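Local coordinates for protein DyP2 (Amycolatopsis sp. ATCC 39116, PDB 4G2C) that probably uses its haem to oxidise dyes and other substrates with peroxide, as a multifunctional dye peroxidase of a lignin-reactive bacterium, at residues L67-L72 with F271-L276. Residues are numbered along the deposited sequence; the frame is centred on the assembly and turned at random.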
loop_
_atom_site.group_PDB
_atom_site.type_symbol
_atom_site.label_atom_id
_atom_site.label_comp_id
_atom_site.label_asym_id
_atom_site.label_seq_id
_atom_site.Cartn_x
_atom_site.Cartn_y
_atom_site.Cartn_z
ATOM N N LEU A 67 -3.483 -8.617 -12.087
ATOM C CA LEU A 67 -4.306 -8.852 -10.915
ATOM C C LEU A 67 -5.779 -8.688 -11.244
ATOM O O LEU A 67 -6.192 -7.680 -11.820
ATOM C CB LEU A 67 -3.921 -7.882 -9.794
ATOM C CG LEU A 67 -4.843 -7.851 -8.577
ATOM C CD1 LEU A 67 -4.723 -9.153 -7.797
ATOM C CD2 LEU A 67 -4.504 -6.660 -7.698
ATOM N N THR A 68 -6.562 -9.692 -10.874
ATOM C CA THR A 68 -8.015 -9.606 -10.940
ATOM C C THR A 68 -8.559 -9.510 -9.521
ATOM O O THR A 68 -8.180 -10.305 -8.670
ATOM C CB THR A 68 -8.618 -10.850 -11.652
ATOM O OG1 THR A 68 -8.586 -10.649 -13.072
ATOM C CG2 THR A 68 -10.064 -11.088 -11.208
ATOM N N VAL A 69 -9.411 -8.515 -9.266
ATOM C CA VAL A 69 -10.042 -8.321 -7.959
ATOM C C VAL A 69 -11.535 -8.584 -8.089
ATOM O O VAL A 69 -12.185 -8.012 -8.962
ATOM C CB VAL A 69 -9.891 -6.868 -7.454
ATOM C CG1 VAL A 69 -10.449 -6.734 -6.058
ATOM C CG2 VAL A 69 -8.428 -6.405 -7.502
ATOM N N LEU A 70 -12.075 -9.432 -7.216
ATOM C CA LEU A 70 -13.487 -9.800 -7.255
ATOM C C LEU A 70 -14.139 -9.535 -5.907
ATOM O O LEU A 70 -13.730 -10.097 -4.898
ATOM C CB LEU A 70 -13.644 -11.274 -7.625
ATOM C CG LEU A 70 -13.171 -11.731 -9.013
ATOM C CD1 LEU A 70 -13.341 -13.240 -9.149
ATOM C CD2 LEU A 70 -13.920 -11.002 -10.133
ATOM N N PHE A 71 -15.134 -8.656 -5.888
ATOM C CA PHE A 71 -15.914 -8.415 -4.683
ATOM C C PHE A 71 -17.181 -9.249 -4.737
ATOM O O PHE A 71 -17.869 -9.274 -5.756
ATOM C CB PHE A 71 -16.244 -6.934 -4.543
ATOM C CG PHE A 71 -15.028 -6.053 -4.561
ATOM C CD1 PHE A 71 -14.097 -6.110 -3.526
ATOM C CD2 PHE A 71 -14.803 -5.184 -5.611
ATOM C CE1 PHE A 71 -12.972 -5.310 -3.538
ATOM C CE2 PHE A 71 -13.669 -4.388 -5.638
ATOM C CZ PHE A 71 -12.751 -4.447 -4.599
ATOM N N LEU A 72 -17.476 -9.949 -3.650
ATOM C CA LEU A 72 -18.557 -10.931 -3.643
ATOM C C LEU A 72 -19.678 -10.530 -2.695
ATOM O O LEU A 72 -19.463 -9.749 -1.757
ATOM C CB LEU A 72 -18.016 -12.292 -3.225
ATOM C CG LEU A 72 -16.790 -12.821 -3.974
ATOM C CD1 LEU A 72 -16.417 -14.201 -3.463
ATOM C CD2 LEU A 72 -17.004 -12.833 -5.488
ATOM N N PHE A 271 -7.187 -5.913 5.983
ATOM C CA PHE A 271 -6.863 -5.579 4.595
ATOM C C PHE A 271 -7.638 -4.349 4.176
ATOM O O PHE A 271 -8.865 -4.325 4.278
ATOM C CB PHE A 271 -7.221 -6.771 3.702
ATOM C CG PHE A 271 -6.878 -6.594 2.243
ATOM C CD1 PHE A 271 -5.557 -6.570 1.821
ATOM C CD2 PHE A 271 -7.887 -6.508 1.286
ATOM C CE1 PHE A 271 -5.254 -6.429 0.484
ATOM C CE2 PHE A 271 -7.592 -6.377 -0.052
ATOM C CZ PHE A 271 -6.278 -6.335 -0.459
ATOM N N VAL A 272 -6.919 -3.316 3.742
ATOM C CA VAL A 272 -7.544 -2.101 3.216
ATOM C C VAL A 272 -7.545 -2.189 1.709
ATOM O O VAL A 272 -6.494 -2.409 1.117
ATOM C CB VAL A 272 -6.742 -0.823 3.561
ATOM C CG1 VAL A 272 -7.580 0.429 3.267
ATOM C CG2 VAL A 272 -6.277 -0.836 4.994
ATOM N N PHE A 273 -8.714 -2.033 1.090
ATOM C CA PHE A 273 -8.797 -1.828 -0.361
ATOM C C PHE A 273 -9.428 -0.467 -0.645
ATOM O O PHE A 273 -10.531 -0.182 -0.171
ATOM C CB PHE A 273 -9.611 -2.938 -1.050
ATOM C CG PHE A 273 -9.602 -2.839 -2.552
ATOM C CD1 PHE A 273 -10.356 -1.872 -3.199
ATOM C CD2 PHE A 273 -8.815 -3.686 -3.316
ATOM C CE1 PHE A 273 -10.332 -1.755 -4.588
ATOM C CE2 PHE A 273 -8.787 -3.580 -4.702
ATOM C CZ PHE A 273 -9.549 -2.613 -5.333
ATOM N N ARG A 274 -8.720 0.381 -1.391
ATOM C CA ARG A 274 -9.237 1.697 -1.788
ATOM C C ARG A 274 -8.853 2.004 -3.247
ATOM O O ARG A 274 -7.666 2.025 -3.588
ATOM C CB ARG A 274 -8.668 2.802 -0.891
ATOM C CG ARG A 274 -9.362 3.024 0.447
ATOM C CD ARG A 274 -8.457 3.794 1.432
ATOM N NE ARG A 274 -8.402 5.236 1.166
ATOM C CZ ARG A 274 -9.319 6.092 1.610
ATOM N NH1 ARG A 274 -10.333 5.636 2.324
ATOM N NH2 ARG A 274 -9.232 7.392 1.347
ATOM N N LYS A 275 -9.849 2.258 -4.097
ATOM C CA LYS A 275 -9.598 2.597 -5.501
ATOM C C LYS A 275 -9.351 4.089 -5.592
ATOM O O LYS A 275 -10.234 4.894 -5.264
ATOM C CB LYS A 275 -10.791 2.211 -6.388
ATOM C CG LYS A 275 -10.513 2.263 -7.891
ATOM C CD LYS A 275 -11.785 2.017 -8.694
ATOM C CE LYS A 275 -11.502 1.945 -10.197
ATOM N NZ LYS A 275 -12.675 1.494 -11.007
ATOM N N LEU A 276 -8.140 4.453 -6.012
ATOM C CA LEU A 276 -7.713 5.847 -6.011
ATOM C C LEU A 276 -7.432 6.282 -7.438
ATOM O O LEU A 276 -6.496 5.802 -8.080
ATOM C CB LEU A 276 -6.455 6.030 -5.145
ATOM C CG LEU A 276 -6.565 5.482 -3.719
ATOM C CD1 LEU A 276 -5.235 5.565 -2.971
ATOM C CD2 LEU A 276 -7.657 6.206 -2.933
#
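Two antiparallel sheets of the dye-decolourising peroxidase fold face each other here, strand 66-74 from one and strand 267-278 from the other, and Phe273 spans the gap between them with a T-shaped ring pair to Phe71. The backbones stay well apart, 10.1 Å between Val69 CA and Phe273 CA, and no hydrogen bond crosses between 67-72 and 271-276; their contact is made by buried apolar side chains. Phe71 comes in edge first: its CZ stands over the centre of one face of the Phe273 ring, 3.6 Å from Phe273 CE1. The ring planes are turned 83° against each other, with centroids 5.0 Å apart. With CG anti to the backbone N (chi1 -174°), the Phe273 ring reaches across to the other strand and offers that face. Val69 meets the same ring obliquely, both methyls close to one carbon: CG1 lies 3.8 Å from Phe273 CE2 and CG2 4.0 Å from Phe273 CE2. Replacing Phe273 with alanine would probably open a gap between the sheets, leaving the edge of Phe71 without its aromatic face and the Val69 methyls without the ring they pack on. Tyr160 touches both phenylalanines, while Leu404 of strand 402-409 packs on Phe273 and Val167 of strand 166-172 on Val69 and Phe71. Farther along strand 267-278, Leu276 touches the haem, and the Phe273 side chain lies about 11 Å from it. The arrangement is an apolar interface between two facing beta-sheets, as in the paired ferredoxin-like halves of dye-decolourising peroxidases.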